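Local coordinates for GlcNAc Inducible Gene 2, GIG2 (Candida albicans, PDB 6AKZ), which binds an iron ion and is probably an oxygenase of the DUF1479 family, within the cupin clan, encoded by a GlcNAc-inducible gene, at residues 129-134 / 415-421; 136-141 / 173-178. One frame throughout, in Å; residues are numbered along the deposited sequence.

Contact 1. Residues 129-134 / 415-421; sequences NVFWSK and QGANIDD
Gln-415 lays its side chain alongside that of Phe-131, the two pointing the same way, and sets its amide carbon at the edge of the phenyl ring, with CD 3.6 Å from Phe-131 CD2. Amide and ring planes stand 52° apart. The chain of Gln-415 bends at chi2 (-71°), which carries the amide back along the 129-134 backbone, where both of its ends are used. OE1 accepts a short bond from Phe-131 N (2.7 Å), the donor tilted out of the carbonyl plane, while NE2 gives a nearly straight bond of 3.2 Å to Asn-129 O, which lies close to the amide plane. Grips at both ends fix the rotation of the amide; Glu-413 also accepts from NE2. A weak backbone bond from Trp-132 N to Gln-415 O adds to these. Beyond it, Trp-132 brings CD1 to 3.5 Å from Gln-415 CB, and its CB touches Ala-417 CB. Water joins the far end: one molecule donates to Trp-132 O and to Asp-421 OD2 (2.7 Å) and accepts from Asn-418 N. The carboxylate of Asp-421 lies across the aliphatic part of Lys-134, OD2 being 3.3 Å from Lys-134 CB, whereas Lys-134 NZ forms its salt bridge with Glu-138. The contact thus fastens the loop between strand 127-128, at an edge of the seven-stranded sheet, and helix 134-140 to the loop joining helices 407-412 and 426-431, with Trp-132 packed on helix 382-394 and Val-130 on helix 96-112.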
ATOM      1  N   ASN A 129     -10.129  11.612 -11.874  1.00 22.87           N
ATOM      2  CA  ASN A 129      -9.199  10.752 -12.603  1.00 21.67           C
ATOM      3  C   ASN A 129      -8.241  11.623 -13.401  1.00 21.25           C
ATOM      4  O   ASN A 129      -8.269  11.620 -14.640  1.00 22.66           O
ATOM      5  CB  ASN A 129      -9.964   9.762 -13.497  1.00 25.82           C
ATOM      6  CG  ASN A 129     -10.672   8.684 -12.684  1.00 30.50           C
ATOM      7  OD1 ASN A 129     -10.849   8.822 -11.495  1.00 36.49           O
ATOM      8  ND2 ASN A 129     -11.011   7.598 -13.310  1.00 36.46           N
ATOM      9  N   VAL A 130      -7.485  12.436 -12.676  1.00 17.63           N
ATOM     10  CA  VAL A 130      -6.431  13.229 -13.199  1.00 19.15           C
ATOM     11  C   VAL A 130      -5.147  12.570 -12.644  1.00 18.03           C
ATOM     12  O   VAL A 130      -4.986  12.337 -11.419  1.00 15.06           O
ATOM     13  CB  VAL A 130      -6.573  14.721 -12.867  1.00 19.97           C
ATOM     14  CG1 VAL A 130      -6.568  15.035 -11.359  1.00 22.08           C
ATOM     15  CG2 VAL A 130      -5.446  15.500 -13.497  1.00 23.50           C
ATOM     16  N   PHE A 131      -4.221  12.283 -13.542  1.00 16.92           N
ATOM     17  CA  PHE A 131      -2.975  11.588 -13.179  1.00 17.91           C
ATOM     18  C   PHE A 131      -1.679  12.370 -13.377  1.00 19.16           C
ATOM     19  O   PHE A 131      -0.761  12.241 -12.520  1.00 16.84           O
ATOM     20  CB  PHE A 131      -2.945  10.279 -13.948  1.00 18.45           C
ATOM     21  CG  PHE A 131      -4.117   9.392 -13.639  1.00 16.68           C
ATOM     22  CD1 PHE A 131      -4.154   8.627 -12.490  1.00 15.36           C
ATOM     23  CD2 PHE A 131      -5.267   9.408 -14.464  1.00 17.41           C
ATOM     24  CE1 PHE A 131      -5.217   7.786 -12.226  1.00 17.41           C
ATOM     25  CE2 PHE A 131      -6.366   8.594 -14.192  1.00 16.93           C
ATOM     26  CZ  PHE A 131      -6.343   7.774 -13.056  1.00 17.13           C
ATOM     27  N   TRP A 132      -1.561  13.160 -14.477  1.00 17.11           N
ATOM     28  CA  TRP A 132      -0.302  13.753 -14.915  1.00 17.32           C
ATOM     29  C   TRP A 132      -0.257  15.299 -14.897  1.00 18.68           C
ATOM     30  O   TRP A 132       0.601  15.928 -15.549  1.00 18.93           O
ATOM     31  CB  TRP A 132       0.130  13.175 -16.315  1.00 17.13           C
ATOM     32  CG  TRP A 132       0.054  11.660 -16.477  1.00 16.18           C
ATOM     33  CD1 TRP A 132      -0.727  10.949 -17.347  1.00 18.33           C
ATOM     34  CD2 TRP A 132       0.705  10.674 -15.655  1.00 16.68           C
ATOM     35  NE1 TRP A 132      -0.589   9.579 -17.149  1.00 18.97           N
ATOM     36  CE2 TRP A 132       0.283   9.388 -16.108  1.00 16.72           C
ATOM     37  CE3 TRP A 132       1.628  10.753 -14.613  1.00 17.70           C
ATOM     38  CZ2 TRP A 132       0.751   8.215 -15.556  1.00 17.83           C
ATOM     39  CZ3 TRP A 132       2.078   9.530 -14.032  1.00 20.81           C
ATOM     40  CH2 TRP A 132       1.656   8.305 -14.522  1.00 18.35           C
ATOM     41  N   SER A 133      -1.189  15.918 -14.170  1.00 19.17           N
ATOM     42  CA  SER A 133      -1.251  17.380 -14.145  1.00 18.02           C
ATOM     43  C   SER A 133       0.015  17.987 -13.598  1.00 18.77           C
ATOM     44  O   SER A 133       0.782  17.328 -12.853  1.00 18.86           O
ATOM     45  CB  SER A 133      -2.470  17.819 -13.272  1.00 18.03           C
ATOM     46  OG  SER A 133      -2.264  17.556 -11.895  1.00 18.52           O
ATOM     47  N   LYS A 134       0.260  19.267 -13.909  1.00 16.41           N
ATOM     48  CA  LYS A 134       1.409  19.932 -13.386  1.00 16.88           C
ATOM     49  C   LYS A 134       1.520  19.885 -11.835  1.00 16.99           C
ATOM     50  O   LYS A 134       2.618  19.675 -11.289  1.00 16.87           O
ATOM     51  CB  LYS A 134       1.450  21.391 -13.868  1.00 19.14           C
ATOM     52  CG  LYS A 134       2.682  22.177 -13.371  1.00 22.92           C
ATOM     53  CD  LYS A 134       2.415  23.671 -13.522  1.00 30.39           C
ATOM     54  CE  LYS A 134       3.658  24.458 -13.907  1.00 34.03           C
ATOM     55  NZ  LYS A 134       4.157  25.371 -12.829  1.00 36.52           N
ATOM     56  N   GLN A 415      -4.522  14.484 -19.917  1.00 22.83           N
ATOM     57  CA  GLN A 415      -4.060  14.366 -18.520  1.00 20.11           C
ATOM     58  C   GLN A 415      -3.145  15.422 -18.004  1.00 21.97           C
ATOM     59  O   GLN A 415      -2.597  15.250 -16.871  1.00 22.84           O
ATOM     60  CB  GLN A 415      -3.463  12.962 -18.334  1.00 18.82           C
ATOM     61  CG  GLN A 415      -4.525  11.842 -18.375  1.00 19.41           C
ATOM     62  CD  GLN A 415      -5.412  11.840 -17.152  1.00 24.26           C
ATOM     63  OE1 GLN A 415      -5.062  12.435 -16.146  1.00 21.66           O
ATOM     64  NE2 GLN A 415      -6.534  11.136 -17.226  1.00 25.92           N
ATOM     65  N   GLY A 416      -2.863  16.472 -18.784  1.00 20.11           N
ATOM     66  CA  GLY A 416      -2.037  17.552 -18.328  1.00 21.09           C
ATOM     67  C   GLY A 416      -0.551  17.334 -18.324  1.00 22.04           C
ATOM     68  O   GLY A 416       0.184  18.107 -17.718  1.00 24.32           O
ATOM     69  N   ALA A 417      -0.081  16.271 -18.982  1.00 22.97           N
ATOM     70  CA  ALA A 417       1.337  15.882 -18.982  1.00 22.48           C
ATOM     71  C   ALA A 417       2.139  16.892 -19.682  1.00 23.71           C
ATOM     72  O   ALA A 417       1.769  17.307 -20.766  1.00 27.75           O
ATOM     73  CB  ALA A 417       1.504  14.579 -19.716  1.00 23.25           C
ATOM     74  N   ASN A 418       3.171  17.362 -19.047  1.00 22.72           N
ATOM     75  CA  ASN A 418       4.137  18.225 -19.702  1.00 28.33           C
ATOM     76  C   ASN A 418       5.496  17.880 -19.256  1.00 24.52           C
ATOM     77  O   ASN A 418       5.824  18.043 -18.083  1.00 21.09           O
ATOM     78  CB  ASN A 418       3.876  19.705 -19.395  1.00 31.35           C
ATOM     79  CG  ASN A 418       3.054  20.360 -20.444  1.00 37.87           C
ATOM     80  OD1 ASN A 418       1.939  20.784 -20.197  1.00 40.64           O
ATOM     81  ND2 ASN A 418       3.603  20.438 -21.655  1.00 43.04           N
ATOM     82  N   ILE A 419       6.316  17.418 -20.200  1.00 26.40           N
ATOM     83  CA  ILE A 419       7.706  17.155 -19.930  1.00 26.56           C
ATOM     84  C   ILE A 419       8.363  18.305 -19.154  1.00 24.84           C
ATOM     85  O   ILE A 419       9.211  18.069 -18.300  1.00 21.47           O
ATOM     86  CB  ILE A 419       8.503  16.926 -21.261  1.00 29.83           C
ATOM     87  CG1 ILE A 419       8.229  15.543 -21.810  1.00 33.40           C
ATOM     88  CG2 ILE A 419       9.993  17.065 -21.042  1.00 32.76           C
ATOM     89  CD1 ILE A 419       9.032  14.453 -21.114  1.00 31.72           C
ATOM     90  N   ASP A 420       8.036  19.555 -19.472  1.00 23.36           N
ATOM     91  CA  ASP A 420       8.702  20.649 -18.790  1.00 22.96           C
ATOM     92  C   ASP A 420       8.372  20.721 -17.277  1.00 19.90           C
ATOM     93  O   ASP A 420       9.163  21.320 -16.569  1.00 20.20           O
ATOM     94  CB  ASP A 420       8.367  22.031 -19.377  1.00 25.91           C
ATOM     95  CG  ASP A 420       9.098  22.327 -20.718  1.00 32.96           C
ATOM     96  OD1 ASP A 420       9.976  21.555 -21.175  1.00 29.62           O
ATOM     97  OD2 ASP A 420       8.755  23.389 -21.300  1.00 36.83           O
ATOM     98  N   ASP A 421       7.271  20.119 -16.828  1.00 22.09           N
ATOM     99  CA  ASP A 421       6.925  20.058 -15.378  1.00 21.78           C
ATOM    100  C   ASP A 421       7.961  19.246 -14.588  1.00 22.10           C
ATOM    101  O   ASP A 421       8.029  19.309 -13.355  1.00 21.42           O
ATOM    102  CB  ASP A 421       5.556  19.420 -15.187  1.00 22.66           C
ATOM    103  CG  ASP A 421       4.430  20.206 -15.860  1.00 23.80           C
ATOM    104  OD1 ASP A 421       4.679  21.404 -16.119  1.00 25.01           O
ATOM    105  OD2 ASP A 421       3.308  19.665 -16.050  1.00 23.13           O
TER
HETATM  106  O   HOH W   1       3.055  17.009 -15.877  1.00 22.89           O

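Contact 2. Residues 136-141 / 173-178; sequences QTEARF and VYGDRI
Val-173 and Arg-140 bury the largest areas here, with Gln-136 next, and their side chains show how a polar helix face can meet a loop through ordered water and aliphatic groups packed against a ring, a guanidinium and an amide. The two branches of Val-173 divide the work. CG1 sits over one face of the Arg-140 guanidinium and 3.9 Å from Arg-140 CD, whereas CG2 meets the Phe-141 ring obliquely, 3.5 Å from CZ. Arg-140 runs extended from CG to NE (chi3 -171°), which takes its guanidinium past Val-173 until Asp-176 O lies at its edge, 3.3 Å from NH2. Its NE donates to a water (2.9 Å) that in turn donates to Tyr-174 O. One turn back along the helix, Gln-136 stretches out to place NE2 3.6 Å from Ile-178 CG2, and a second water accepts from NE2 and donates to Asp-176 O (2.8 Å). The direct partners of these polar ends lie in the preceding loop: NH2 of Arg-140 donates to Phe-131 O, and Gln-136 bonds to Val-130 and Ser-133. The join thus rests on Val-173 packing and two bridging waters, and the carbonyls of Phe-131 and Asp-176 would partly balance the arginine's buried charge.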
ATOM      1  N   GLN A 136       0.450  17.643  -9.768  1.00 14.93           N
ATOM      2  CA  GLN A 136       0.872  16.291  -9.490  1.00 16.86           C
ATOM      3  C   GLN A 136       2.357  16.010  -9.738  1.00 15.97           C
ATOM      4  O   GLN A 136       3.094  15.493  -8.849  1.00 14.98           O
ATOM      5  CB  GLN A 136      -0.012  15.272 -10.159  1.00 16.96           C
ATOM      6  CG  GLN A 136      -1.380  15.173  -9.524  1.00 16.77           C
ATOM      7  CD  GLN A 136      -2.321  14.484 -10.447  1.00 17.62           C
ATOM      8  OE1 GLN A 136      -2.592  14.958 -11.584  1.00 19.51           O
ATOM      9  NE2 GLN A 136      -2.887  13.354  -9.956  1.00 18.84           N
ATOM     10  N   THR A 137       2.838  16.435 -10.886  1.00 14.72           N
ATOM     11  CA  THR A 137       4.225  16.247 -11.258  1.00 15.97           C
ATOM     12  C   THR A 137       5.098  17.066 -10.355  1.00 17.76           C
ATOM     13  O   THR A 137       6.101  16.550  -9.801  1.00 18.64           O
ATOM     14  CB  THR A 137       4.445  16.556 -12.765  1.00 14.90           C
ATOM     15  OG1 THR A 137       3.717  15.611 -13.508  1.00 15.53           O
ATOM     16  CG2 THR A 137       5.886  16.433 -13.159  1.00 18.96           C
ATOM     17  N   GLU A 138       4.684  18.306 -10.049  1.00 16.14           N
ATOM     18  CA  GLU A 138       5.459  19.082  -9.130  1.00 16.39           C
ATOM     19  C   GLU A 138       5.485  18.546  -7.699  1.00 16.22           C
ATOM     20  O   GLU A 138       6.473  18.684  -6.999  1.00 17.44           O
ATOM     21  CB  GLU A 138       5.011  20.559  -9.084  1.00 19.30           C
ATOM     22  CG  GLU A 138       5.280  21.308 -10.406  1.00 21.52           C
ATOM     23  CD  GLU A 138       4.903  22.783 -10.303  1.00 23.85           C
ATOM     24  OE1 GLU A 138       4.184  23.167  -9.331  1.00 20.55           O
ATOM     25  OE2 GLU A 138       5.350  23.552 -11.197  1.00 23.16           O
ATOM     26  N   ALA A 139       4.352  18.040  -7.246  1.00 14.11           N
ATOM     27  CA  ALA A 139       4.238  17.486  -5.882  1.00 14.31           C
ATOM     28  C   ALA A 139       5.110  16.233  -5.708  1.00 13.06           C
ATOM     29  O   ALA A 139       5.880  16.064  -4.730  1.00 13.34           O
ATOM     30  CB  ALA A 139       2.745  17.166  -5.557  1.00 13.37           C
ATOM     31  N   ARG A 140       4.993  15.364  -6.657  1.00 12.35           N
ATOM     32  CA  ARG A 140       5.707  14.113  -6.634  1.00 14.18           C
ATOM     33  C   ARG A 140       7.208  14.332  -6.572  1.00 13.86           C
ATOM     34  O   ARG A 140       7.905  13.611  -5.932  1.00 13.71           O
ATOM     35  CB  ARG A 140       5.337  13.277  -7.860  1.00 14.07           C
ATOM     36  CG  ARG A 140       3.925  12.716  -7.814  1.00 14.75           C
ATOM     37  CD  ARG A 140       3.576  11.850  -9.014  1.00 14.34           C
ATOM     38  NE  ARG A 140       2.176  11.448  -9.114  1.00 14.36           N
ATOM     39  CZ  ARG A 140       1.382  11.637 -10.166  1.00 14.41           C
ATOM     40  NH1 ARG A 140       1.822  12.205 -11.237  1.00 14.73           N
ATOM     41  NH2 ARG A 140       0.153  11.233 -10.142  1.00 13.83           N
ATOM     42  N   PHE A 141       7.682  15.339  -7.235  1.00 12.85           N
ATOM     43  CA  PHE A 141       9.083  15.587  -7.282  1.00 14.84           C
ATOM     44  C   PHE A 141       9.598  16.751  -6.475  1.00 16.92           C
ATOM     45  O   PHE A 141      10.769  17.096  -6.584  1.00 16.12           O
ATOM     46  CB  PHE A 141       9.536  15.599  -8.710  1.00 17.40           C
ATOM     47  CG  PHE A 141       9.226  14.338  -9.419  1.00 15.62           C
ATOM     48  CD1 PHE A 141       9.719  13.134  -8.968  1.00 16.49           C
ATOM     49  CD2 PHE A 141       8.475  14.375 -10.544  1.00 16.59           C
ATOM     50  CE1 PHE A 141       9.455  11.961  -9.643  1.00 17.39           C
ATOM     51  CE2 PHE A 141       8.178  13.203 -11.225  1.00 17.26           C
ATOM     52  CZ  PHE A 141       8.687  12.013 -10.774  1.00 16.62           C
ATOM     53  N   VAL A 173       7.223   6.287 -10.070  1.00 13.27           N
ATOM     54  CA  VAL A 173       5.893   6.795 -10.048  1.00 14.58           C
ATOM     55  C   VAL A 173       4.883   5.770 -10.559  1.00 14.84           C
ATOM     56  O   VAL A 173       4.890   5.345 -11.766  1.00 14.21           O
ATOM     57  CB  VAL A 173       5.750   8.103 -10.833  1.00 13.55           C
ATOM     58  CG1 VAL A 173       4.265   8.564 -10.962  1.00 15.13           C
ATOM     59  CG2 VAL A 173       6.630   9.212 -10.222  1.00 16.16           C
ATOM     60  N   TYR A 174       3.959   5.457  -9.652  1.00 15.55           N
ATOM     61  CA  TYR A 174       2.698   4.817 -10.012  1.00 16.08           C
ATOM     62  C   TYR A 174       1.681   5.960 -10.091  1.00 16.44           C
ATOM     63  O   TYR A 174       1.421   6.606  -9.102  1.00 15.76           O
ATOM     64  CB  TYR A 174       2.319   3.765  -9.001  1.00 18.08           C
ATOM     65  CG  TYR A 174       0.936   3.240  -9.171  1.00 19.12           C
ATOM     66  CD1 TYR A 174       0.620   2.381 -10.231  1.00 19.19           C
ATOM     67  CD2 TYR A 174      -0.061   3.601  -8.295  1.00 19.64           C
ATOM     68  CE1 TYR A 174      -0.669   1.860 -10.385  1.00 23.88           C
ATOM     69  CE2 TYR A 174      -1.375   3.089  -8.448  1.00 20.40           C
ATOM     70  CZ  TYR A 174      -1.667   2.231  -9.478  1.00 23.05           C
ATOM     71  OH  TYR A 174      -2.950   1.751  -9.618  1.00 24.60           O
ATOM     72  N   GLY A 175       1.106   6.179 -11.282  1.00 15.75           N
ATOM     73  CA  GLY A 175       0.121   7.271 -11.442  1.00 15.79           C
ATOM     74  C   GLY A 175      -1.117   7.001 -10.643  1.00 14.03           C
ATOM     75  O   GLY A 175      -1.711   5.919 -10.726  1.00 15.86           O
ATOM     76  N   ASP A 176      -1.523   7.969  -9.841  1.00 14.87           N
ATOM     77  CA  ASP A 176      -2.741   7.853  -9.079  1.00 14.49           C
ATOM     78  C   ASP A 176      -3.473   9.171  -9.092  1.00 15.73           C
ATOM     79  O   ASP A 176      -2.951  10.210  -9.561  1.00 18.90           O
ATOM     80  CB  ASP A 176      -2.446   7.370  -7.652  1.00 14.10           C
ATOM     81  CG  ASP A 176      -3.536   6.461  -7.067  1.00 16.08           C
ATOM     82  OD1 ASP A 176      -4.657   6.470  -7.523  1.00 18.62           O
ATOM     83  OD2 ASP A 176      -3.272   5.738  -6.087  1.00 18.87           O
ATOM     84  N   ARG A 177      -4.668   9.125  -8.523  1.00 17.81           N
ATOM     85  CA  ARG A 177      -5.587  10.217  -8.719  1.00 18.54           C
ATOM     86  C   ARG A 177      -5.685  11.064  -7.504  1.00 17.32           C
ATOM     87  O   ARG A 177      -4.822  11.038  -6.654  1.00 16.60           O
ATOM     88  CB  ARG A 177      -6.884   9.674  -9.180  1.00 22.83           C
ATOM     89  CG  ARG A 177      -7.487   8.717  -8.296  1.00 23.94           C
ATOM     90  CD  ARG A 177      -8.598   8.052  -9.052  1.00 25.89           C
ATOM     91  NE  ARG A 177      -9.236   7.067  -8.179  1.00 30.45           N
ATOM     92  CZ  ARG A 177     -10.470   6.578  -8.397  1.00 34.24           C
ATOM     93  NH1 ARG A 177     -11.207   6.965  -9.455  1.00 36.64           N
ATOM     94  NH2 ARG A 177     -10.976   5.718  -7.547  1.00 32.38           N
ATOM     95  N   ILE A 178      -6.624  12.010  -7.527  1.00 17.81           N
ATOM     96  CA  ILE A 178      -6.861  12.890  -6.426  1.00 15.73           C
ATOM     97  C   ILE A 178      -8.287  12.654  -5.858  1.00 15.76           C
ATOM     98  O   ILE A 178      -9.166  12.123  -6.510  1.00 15.03           O
ATOM     99  CB  ILE A 178      -6.583  14.341  -6.819  1.00 18.79           C
ATOM    100  CG1 ILE A 178      -7.602  14.875  -7.787  1.00 22.94           C
ATOM    101  CG2 ILE A 178      -5.155  14.482  -7.433  1.00 19.26           C
ATOM    102  CD1 ILE A 178      -7.499  16.387  -8.005  1.00 24.17           C
TER
HETATM  103  O   HOH W   2      -1.878  11.890  -7.588  1.00 16.27           O
HETATM  104  O   HOH W   3       0.634   9.346  -7.764  1.00 13.84           O

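Both contacts are largely buried, but contact 1 is the more peripheral, its centre about 23 Å from that of the chain against about 15 Å for contact 2, and exposed residues take part only in contact 1. They share helix 134-140: contact 1 holds the loop leading into it, contact 2 its inward side chains. Both segments of contact 2 fall, in sequence, between those of contact 1. Both use bridging water, but only contact 1 has clear direct hydrogen bonds between its segments. The ring of Phe-131 links the two by packing on Asp-176. The side chain of Asp-176 lies about 9 Å from the bound iron, while contact 1 is remote from the metal site.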